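Local coordinates for protein lipolytic enzyme (Clostridium thermocellum, PDB 2VPT) that is the catalytic domain of a cellulosomal family 3 carbohydrate esterase, an enzyme class that removes acetyl groups from xylan, at residues 44-48 and 80-84; 68-72 and 110-114; 165-171 and 182-186. All blocks are in the same frame, centred on the assembly; numbering follows the deposited sequence.

Contact 1: residues 44-48 and 80-84. With CA (calcium ion), chain B.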
loop_
_atom_site.group_PDB
_atom_site.type_symbol
_atom_site.label_atom_id
_atom_site.label_comp_id
_atom_site.label_asym_id
_atom_site.label_seq_id
_atom_site.Cartn_x
_atom_site.Cartn_y
_atom_site.Cartn_z
ATOM N N PHE A 44 -6.489 7.986 12.949
ATOM C CA PHE A 44 -5.810 8.287 11.699
ATOM C C PHE A 44 -6.868 8.346 10.617
ATOM O O PHE A 44 -7.716 7.459 10.522
ATOM C CB PHE A 44 -4.761 7.232 11.348
ATOM C CG PHE A 44 -3.438 7.372 12.075
ATOM C CD1 PHE A 44 -2.831 8.609 12.255
ATOM C CD2 PHE A 44 -2.744 6.241 12.495
ATOM C CE1 PHE A 44 -1.603 8.699 12.885
ATOM C CE2 PHE A 44 -1.503 6.337 13.103
ATOM C CZ PHE A 44 -0.935 7.565 13.310
ATOM N N VAL A 45 -6.841 9.391 9.798
ATOM C CA VAL A 45 -7.803 9.555 8.737
ATOM C C VAL A 45 -7.153 9.710 7.365
ATOM O O VAL A 45 -6.026 10.185 7.232
ATOM C CB VAL A 45 -8.766 10.749 9.036
ATOM C CG1 VAL A 45 -9.537 10.522 10.341
ATOM C CG2 VAL A 45 -8.022 12.088 9.072
ATOM N N GLY A 46 -7.903 9.329 6.346
ATOM C CA GLY A 46 -7.433 9.345 4.965
ATOM C C GLY A 46 -8.099 8.231 4.186
ATOM O O GLY A 46 -8.659 7.306 4.786
ATOM N N SER A 47 -8.094 8.304 2.863
ATOM C CA SER A 47 -8.802 7.287 2.092
ATOM C C SER A 47 -7.960 6.048 1.802
ATOM O O SER A 47 -8.520 4.968 1.572
ATOM C CB SER A 47 -9.418 7.854 0.812
ATOM O OG SER A 47 -10.406 8.817 1.143
ATOM N N GLN A 48 -6.628 6.165 1.848
ATOM C CA GLN A 48 -5.775 4.983 1.661
ATOM C C GLN A 48 -5.936 4.087 2.875
ATOM O O GLN A 48 -6.311 4.560 3.944
ATOM C CB GLN A 48 -4.307 5.370 1.575
ATOM C CG GLN A 48 -3.953 6.366 0.471
ATOM C CD GLN A 48 -3.789 5.719 -0.857
ATOM O OE1 GLN A 48 -4.772 5.296 -1.481
ATOM N NE2 GLN A 48 -2.547 5.618 -1.309
ATOM N N ASN A 80 -11.269 18.377 3.084
ATOM C CA ASN A 80 -12.713 18.561 3.221
ATOM C C ASN A 80 -13.421 17.243 3.532
ATOM O O ASN A 80 -14.371 17.214 4.312
ATOM C CB ASN A 80 -13.294 19.227 1.971
ATOM C CG ASN A 80 -12.967 20.720 1.896
ATOM O OD1 ASN A 80 -12.776 21.271 0.805
ATOM N ND2 ASN A 80 -12.898 21.373 3.052
ATOM N N THR A 81 -12.945 16.145 2.949
ATOM C CA THR A 81 -13.543 14.838 3.174
ATOM C C THR A 81 -13.309 14.337 4.595
ATOM O O THR A 81 -14.229 13.844 5.249
ATOM C CB THR A 81 -12.991 13.810 2.176
ATOM O OG1 THR A 81 -13.391 14.174 0.847
ATOM C CG2 THR A 81 -13.497 12.405 2.483
ATOM N N HIS A 82 -12.086 14.492 5.093
ATOM C CA HIS A 82 -11.698 13.858 6.361
ATOM C C HIS A 82 -11.654 14.801 7.554
ATOM O O HIS A 82 -11.648 14.342 8.694
ATOM C CB HIS A 82 -10.363 13.136 6.188
ATOM C CG HIS A 82 -10.419 12.053 5.164
ATOM N ND1 HIS A 82 -11.130 10.888 5.359
ATOM C CD2 HIS A 82 -9.902 11.978 3.916
ATOM C CE1 HIS A 82 -11.025 10.132 4.281
ATOM N NE2 HIS A 82 -10.293 10.773 3.387
ATOM N N ASN A 83 -11.623 16.103 7.285
ATOM C CA ASN A 83 -11.653 17.140 8.321
ATOM C C ASN A 83 -10.747 16.838 9.519
ATOM O O ASN A 83 -11.181 16.821 10.662
ATOM C CB ASN A 83 -13.099 17.415 8.770
ATOM C CG ASN A 83 -13.231 18.699 9.555
ATOM O OD1 ASN A 83 -12.508 19.669 9.325
ATOM N ND2 ASN A 83 -14.164 18.709 10.500
ATOM N N PRO A 84 -9.456 16.631 9.262
ATOM C CA PRO A 84 -8.561 16.300 10.354
ATOM C C PRO A 84 -8.308 17.478 11.292
ATOM O O PRO A 84 -8.362 18.630 10.871
ATOM C CB PRO A 84 -7.262 15.956 9.631
ATOM C CG PRO A 84 -7.327 16.747 8.379
ATOM C CD PRO A 84 -8.746 16.729 7.978
HETATM CA CA CA B . -9.169 5.836 11.187
HETATM O O HOH W 1 -9.463 11.438 0.882
HETATM O O HOH W 2 -10.469 4.078 11.959
HETATM O O HOH W 3 -10.990 6.741 9.918
#

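Contact 2: residues 68-72 and 110-114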
loop_
_atom_site.group_PDB
_atom_site.type_symbol
_atom_site.label_atom_id
_atom_site.label_comp_id
_atom_site.label_asym_id
_atom_site.label_seq_id
_atom_site.Cartn_x
_atom_site.Cartn_y
_atom_site.Cartn_z
ATOM N N ILE A 68 5.188 17.094 -4.360
ATOM C CA ILE A 68 4.459 18.213 -3.799
ATOM C C ILE A 68 3.275 18.691 -4.657
ATOM O O ILE A 68 2.172 18.822 -4.142
ATOM C CB ILE A 68 5.434 19.379 -3.459
ATOM C CG1 ILE A 68 6.244 19.016 -2.209
ATOM C CG2 ILE A 68 4.687 20.672 -3.245
ATOM C CD1 ILE A 68 7.494 19.826 -1.998
ATOM N N PRO A 69 3.494 18.977 -5.956
ATOM C CA PRO A 69 2.351 19.463 -6.733
ATOM C C PRO A 69 1.221 18.446 -6.900
ATOM O O PRO A 69 0.050 18.828 -7.008
ATOM C CB PRO A 69 2.979 19.863 -8.082
ATOM C CG PRO A 69 4.275 19.200 -8.156
ATOM C CD PRO A 69 4.749 19.022 -6.730
ATOM N N GLN A 70 1.550 17.159 -6.876
ATOM C CA GLN A 70 0.510 16.144 -6.950
ATOM C C GLN A 70 -0.327 16.114 -5.667
ATOM O O GLN A 70 -1.541 16.008 -5.713
ATOM C CB GLN A 70 1.118 14.785 -7.231
ATOM C CG GLN A 70 1.788 14.679 -8.567
ATOM C CD GLN A 70 2.341 13.303 -8.704
ATOM O OE1 GLN A 70 3.376 12.990 -8.150
ATOM N NE2 GLN A 70 1.591 12.426 -9.365
ATOM N N ILE A 71 0.340 16.210 -4.525
ATOM C CA ILE A 71 -0.357 16.381 -3.264
ATOM C C ILE A 71 -1.219 17.650 -3.310
ATOM O O ILE A 71 -2.401 17.612 -2.974
ATOM C CB ILE A 71 0.620 16.455 -2.073
ATOM C CG1 ILE A 71 1.379 15.129 -1.917
ATOM C CG2 ILE A 71 -0.112 16.825 -0.791
ATOM C CD1 ILE A 71 0.552 13.911 -1.412
ATOM N N ALA A 72 -0.635 18.770 -3.742
ATOM C CA ALA A 72 -1.352 20.050 -3.746
ATOM C C ALA A 72 -2.606 20.002 -4.630
ATOM O O ALA A 72 -3.627 20.653 -4.334
ATOM C CB ALA A 72 -0.418 21.185 -4.228
ATOM N N LEU A 110 2.354 24.871 -0.443
ATOM C CA LEU A 110 1.487 23.805 0.052
ATOM C C LEU A 110 1.082 24.030 1.510
ATOM O O LEU A 110 -0.066 23.817 1.857
ATOM C CB LEU A 110 2.175 22.449 -0.140
ATOM C CG LEU A 110 1.437 21.233 0.443
ATOM C CD1 LEU A 110 0.027 21.116 -0.129
ATOM C CD2 LEU A 110 2.237 19.981 0.135
ATOM N N ILE A 111 2.012 24.478 2.344
ATOM C CA ILE A 111 1.696 24.822 3.734
ATOM C C ILE A 111 0.626 25.910 3.765
ATOM O O ILE A 111 -0.373 25.796 4.460
ATOM C CB ILE A 111 2.962 25.263 4.512
ATOM C CG1 ILE A 111 3.914 24.062 4.700
ATOM C CG2 ILE A 111 2.592 25.903 5.867
ATOM C CD1 ILE A 111 5.326 24.457 5.075
ATOM N N ASP A 112 0.831 26.963 2.977
ATOM C CA ASP A 112 -0.146 28.053 2.914
ATOM C C ASP A 112 -1.510 27.550 2.464
ATOM O O ASP A 112 -2.537 27.932 3.013
ATOM C CB ASP A 112 0.303 29.154 1.947
ATOM C CG ASP A 112 1.523 29.930 2.438
ATOM O OD1 ASP A 112 1.945 29.749 3.597
ATOM O OD2 ASP A 112 2.059 30.730 1.636
ATOM N N GLN A 113 -1.505 26.678 1.462
ATOM C CA GLN A 113 -2.736 26.114 0.925
ATOM C C GLN A 113 -3.531 25.333 1.967
ATOM O O GLN A 113 -4.743 25.455 2.064
ATOM C CB GLN A 113 -2.408 25.204 -0.258
ATOM C CG GLN A 113 -3.624 24.569 -0.911
ATOM C CD GLN A 113 -3.238 23.608 -2.033
ATOM O OE1 GLN A 113 -2.126 23.643 -2.532
ATOM N NE2 GLN A 113 -4.160 22.749 -2.423
ATOM N N ILE A 114 -2.832 24.520 2.750
ATOM C CA ILE A 114 -3.473 23.752 3.813
ATOM C C ILE A 114 -4.221 24.667 4.790
ATOM O O ILE A 114 -5.371 24.406 5.117
ATOM C CB ILE A 114 -2.440 22.849 4.544
ATOM C CG1 ILE A 114 -1.989 21.713 3.609
ATOM C CG2 ILE A 114 -3.015 22.302 5.865
ATOM C CD1 ILE A 114 -0.725 21.007 4.015
#

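Contact 3: residues 165-171 and 182-186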
loop_
_atom_site.group_PDB
_atom_site.type_symbol
_atom_site.label_atom_id
_atom_site.label_comp_id
_atom_site.label_asym_id
_atom_site.label_seq_id
_atom_site.Cartn_x
_atom_site.Cartn_y
_atom_site.Cartn_z
ATOM N N GLN A 165 19.319 8.530 14.555
ATOM C CA GLN A 165 20.615 7.876 14.695
ATOM C C GLN A 165 20.706 6.835 13.592
ATOM O O GLN A 165 20.374 5.668 13.788
ATOM C CB GLN A 165 20.729 7.228 16.091
ATOM C CG GLN A 165 21.943 6.305 16.313
ATOM C CD GLN A 165 21.641 4.802 16.143
ATOM O OE1 GLN A 165 22.470 4.052 15.623
ATOM N NE2 GLN A 165 20.465 4.365 16.595
ATOM N N PHE A 166 21.137 7.269 12.420
ATOM C CA PHE A 166 20.992 6.473 11.212
ATOM C C PHE A 166 22.066 5.408 11.066
ATOM O O PHE A 166 23.255 5.700 11.146
ATOM C CB PHE A 166 20.988 7.383 9.981
ATOM C CG PHE A 166 20.706 6.658 8.700
ATOM C CD1 PHE A 166 19.440 6.161 8.439
ATOM C CD2 PHE A 166 21.711 6.465 7.757
ATOM C CE1 PHE A 166 19.175 5.480 7.257
ATOM C CE2 PHE A 166 21.457 5.783 6.575
ATOM C CZ PHE A 166 20.184 5.292 6.324
ATOM N N ASP A 167 21.630 4.178 10.850
ATOM C CA ASP A 167 22.518 3.062 10.609
ATOM C C ASP A 167 21.978 2.308 9.403
ATOM O O ASP A 167 20.957 1.637 9.487
ATOM C CB ASP A 167 22.566 2.171 11.845
ATOM C CG ASP A 167 23.566 1.041 11.720
ATOM O OD1 ASP A 167 24.058 0.763 10.606
ATOM O OD2 ASP A 167 23.862 0.428 12.761
ATOM N N ARG A 168 22.667 2.448 8.279
ATOM C CA ARG A 168 22.252 1.818 7.028
ATOM C C ARG A 168 22.128 0.296 7.123
ATOM O O ARG A 168 21.348 -0.310 6.379
ATOM C CB ARG A 168 23.220 2.209 5.905
ATOM C CG ARG A 168 24.674 1.798 6.158
ATOM C CD ARG A 168 25.665 2.944 5.917
ATOM N NE ARG A 168 25.332 4.165 6.664
ATOM C CZ ARG A 168 25.468 4.325 7.982
ATOM N NH1 ARG A 168 25.918 3.341 8.754
ATOM N NH2 ARG A 168 25.139 5.483 8.537
ATOM N N ASN A 169 22.885 -0.319 8.034
ATOM C CA ASN A 169 22.835 -1.769 8.229
ATOM C C ASN A 169 21.633 -2.273 9.045
ATOM O O ASN A 169 21.386 -3.475 9.091
ATOM C CB ASN A 169 24.145 -2.260 8.855
ATOM C CG ASN A 169 25.347 -2.026 7.952
ATOM O OD1 ASN A 169 25.292 -2.263 6.743
ATOM N ND2 ASN A 169 26.435 -1.547 8.533
ATOM N N THR A 170 20.891 -1.372 9.687
ATOM C CA THR A 170 19.656 -1.759 10.394
ATOM C C THR A 170 18.402 -1.051 9.867
ATOM O O THR A 170 17.303 -1.614 9.903
ATOM C CB THR A 170 19.742 -1.489 11.926
ATOM O OG1 THR A 170 19.922 -0.090 12.186
ATOM C CG2 THR A 170 20.905 -2.269 12.555
ATOM N N ASP A 171 18.570 0.174 9.388
ATOM C CA ASP A 171 17.432 1.070 9.175
ATOM C C ASP A 171 16.896 1.100 7.754
ATOM O O ASP A 171 15.852 1.702 7.515
ATOM C CB ASP A 171 17.832 2.489 9.575
ATOM C CG ASP A 171 18.226 2.591 11.040
ATOM O OD1 ASP A 171 17.917 1.658 11.808
ATOM O OD2 ASP A 171 18.819 3.619 11.430
ATOM N N ILE A 182 12.630 -1.531 11.635
ATOM C CA ILE A 182 13.396 -0.848 12.665
ATOM C C ILE A 182 13.548 0.641 12.362
ATOM O O ILE A 182 13.367 1.473 13.239
ATOM C CB ILE A 182 14.762 -1.523 12.882
ATOM C CG1 ILE A 182 14.564 -2.768 13.744
ATOM C CG2 ILE A 182 15.751 -0.569 13.568
ATOM C CD1 ILE A 182 14.475 -2.465 15.231
ATOM N N GLY A 183 13.837 0.980 11.111
ATOM C CA GLY A 183 13.961 2.373 10.720
ATOM C C GLY A 183 12.662 3.129 10.934
ATOM O O GLY A 183 12.664 4.241 11.439
ATOM N N TYR A 184 11.536 2.519 10.563
ATOM C CA TYR A 184 10.253 3.161 10.789
ATOM C C TYR A 184 9.937 3.359 12.271
ATOM O O TYR A 184 9.305 4.338 12.646
ATOM C CB TYR A 184 9.113 2.412 10.094
ATOM C CG TYR A 184 8.980 2.691 8.611
ATOM C CD1 TYR A 184 8.746 3.974 8.160
ATOM C CD2 TYR A 184 9.001 1.671 7.678
ATOM C CE1 TYR A 184 8.574 4.248 6.802
ATOM C CE2 TYR A 184 8.853 1.928 6.327
ATOM C CZ TYR A 184 8.641 3.221 5.889
ATOM O OH TYR A 184 8.466 3.502 4.531
ATOM N N LYS A 185 10.381 2.429 13.117
ATOM C CA LYS A 185 10.207 2.589 14.554
ATOM C C LYS A 185 10.989 3.776 15.080
ATOM O O LYS A 185 10.475 4.553 15.862
ATOM C CB LYS A 185 10.616 1.319 15.304
ATOM C CG LYS A 185 9.568 0.244 15.333
ATOM C CD LYS A 185 10.027 -0.922 16.189
ATOM C CE LYS A 185 10.338 -0.551 17.617
ATOM N NZ LYS A 185 10.576 -1.800 18.416
ATOM N N LYS A 186 12.227 3.931 14.626
ATOM C CA LYS A 186 13.005 5.122 14.992
ATOM C C LYS A 186 12.304 6.412 14.555
ATOM O O LYS A 186 12.250 7.396 15.286
ATOM C CB LYS A 186 14.403 5.070 14.373
ATOM C CG LYS A 186 15.333 3.994 14.955
ATOM C CD LYS A 186 16.725 4.104 14.308
ATOM C CE LYS A 186 17.706 3.039 14.761
ATOM N NZ LYS A 186 19.056 3.284 14.192
HETATM O O HOH W 4 20.402 0.801 14.834
#

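Contact 1: residues 44-48 and 80-84
Val-45 and His-82 bring the two backbones nearest, their CA atoms 6.3 Å apart, where the loop after strand 41-44 passes the C-terminal end of helix 68-82. Asn-83 takes positive phi straight after the last helical turn and leads the chain into Pro-84. On the other side Gly-46 is nearly fully extended, with phi at 149°, a conformation that suits glycine and brings its CA over the His-82 imidazole. That CA sits 3.6 Å from the ring centroid, 13° off the normal, a CH-pi contact over the middle of one face. The methyl CG2 of Thr-81, from the helix itself, lies over the opposite face, so the ring is sandwiched. The Val-45 and His-82 side chains pass alongside one another, pointing opposite ways: Val-45 CG2 comes 3.9 Å from His-82 CB and 4.0 Å from Pro-84 CB, while Met-9 of strand 5-12 touches all three residues. At the ring edge, in its plane, stand Ser-47 OG, given in one of two modelled conformers, and a water 2.7 Å from His-82 NE2 that also hydrogen-bonds the hydroxyl. The Glu-61 side chain touches that of His-82 and accepts from Ser-47 N. At the start of the same loop Phe-44 O binds the calcium ion at 2.3 Å, together with two waters and the carboxylates of Asp-43, Asp-57 and Asp-59. The loop is thus tied to a metal at one end and lies against imidazole at the other; the ring is held between two carbon groups, and its polar edge faces the water and the Ser-47 hydroxyl.

Contact 2: residues 68-72 and 110-114
Gln-113 reaches across to Ala-72 from a CB that already points at the neighbouring helix. CG leaves that carbon opposite the backbone N (chi1 -179°), and the chain stays extended through chi2; the side chain also touches Ile-75. CD then arrives 3.8 Å from Ala-72 O. Of the two amide atoms, OE1 rests 3.4 Å from the Ala-72 methyl, while NE2 donates to Ala-72 O at 2.9 Å. That bond is nearly straight, 171° at the hydrogen; it lies in the amide plane of the donor and meets a lone pair in the carbonyl plane. NE2 also bonds Asn-76 OD1, one turn further along helix 68-82, and the two acceptors together would fix the rotation of the amide. The helices run almost parallel here, 13° between segment directions with axes 10.9 Å apart, as neighbours in the alpha/beta layers of the SGNH hydrolase fold: helix 104-117 is part of the connection between parallel strands 86-90 and 122-126. On the sheet side of the amide bond, Leu-110 fills the seam between the helices and touches Leu-89. Its two methyls divide the work: CD1 lies 4.0 Å from Ala-72 CA and beside the alanine methyl, whereas CD2 meets Ile-71 CG2 at 4.0 Å and Ile-68 CG2 at 4.2 Å.

Contact 3: residues 165-171 and 182-186
The carboxylate of Asp-171 receives the ammonium of Lys-186 at its edge and two donors over one face. Lys-186 NZ lies close to the carboxylate plane and takes the syn lone pair of OD2 at 2.8 Å, a salt bridge, with a weaker bond to OD1. From above the plane, both on the same side, come Asp-167 N, 2.9 Å from OD2, and the hydroxyl of Thr-170, whose OG1 donates to OD1 at 2.7 Å. The second carboxylate, that of Asp-167, is also met from above: Asn-169 N donates to its OD1, an N-cap at the start of the short, weakly bonded helix 168-171. On the Phe-166 ring, Arg-168 N lies over one face, offset toward the rim. Lys-186 gets to the cluster on an all-extended chain, chi2 to chi4 near 180°, running roughly perpendicular to the Asp-171 side chain. Besides the carboxylate, its NZ donates to Gln-165 O at 2.8 Å, almost head-on to the carbonyl oxygen (167°), and to a water that in turn donates to Thr-170 OG1. Three anionic or carbonyl oxygens and a water therefore surround one ammonium, which probably favours a charged Lys-186 and an ionised Asp-171. One turn earlier, near the start of the helix, Ile-182 CG2 rests 3.6 Å from Asp-171 OD1. Gly-183, without a side chain, lets the backbones close to 4.0 Å between its CA and that of Asp-171; Ser-180 OG binds both Thr-170 O and Gly-183 N beside them. The contact closes the base of the loop leading into the C-terminal helix 181-203. That loop contains a DxxH sequence, the element that in SGNH hydrolases carries the Asp and His of the catalytic triad.

How the contacts relate
From the N terminus, the chain leaves strand 41-44 through the loop of contact 1, forms strands 48-49 and 59-62, and enters helix 68-82, whose first residues belong to contact 2 and whose last return to contact 1. Helix 104-117 then closes contact 2, so the two alternate along the chain and share helix 68-82, with centres 15 Å apart. Contact 1 ties that helix to the calcium-site loop, contact 2 to helix 104-117, beyond helix 93-99 in the chain. Contact 3 follows in series, closing a short loop before helix 181-203; it lies across the chain's centre, about 29 Å from either of the others, centre to centre.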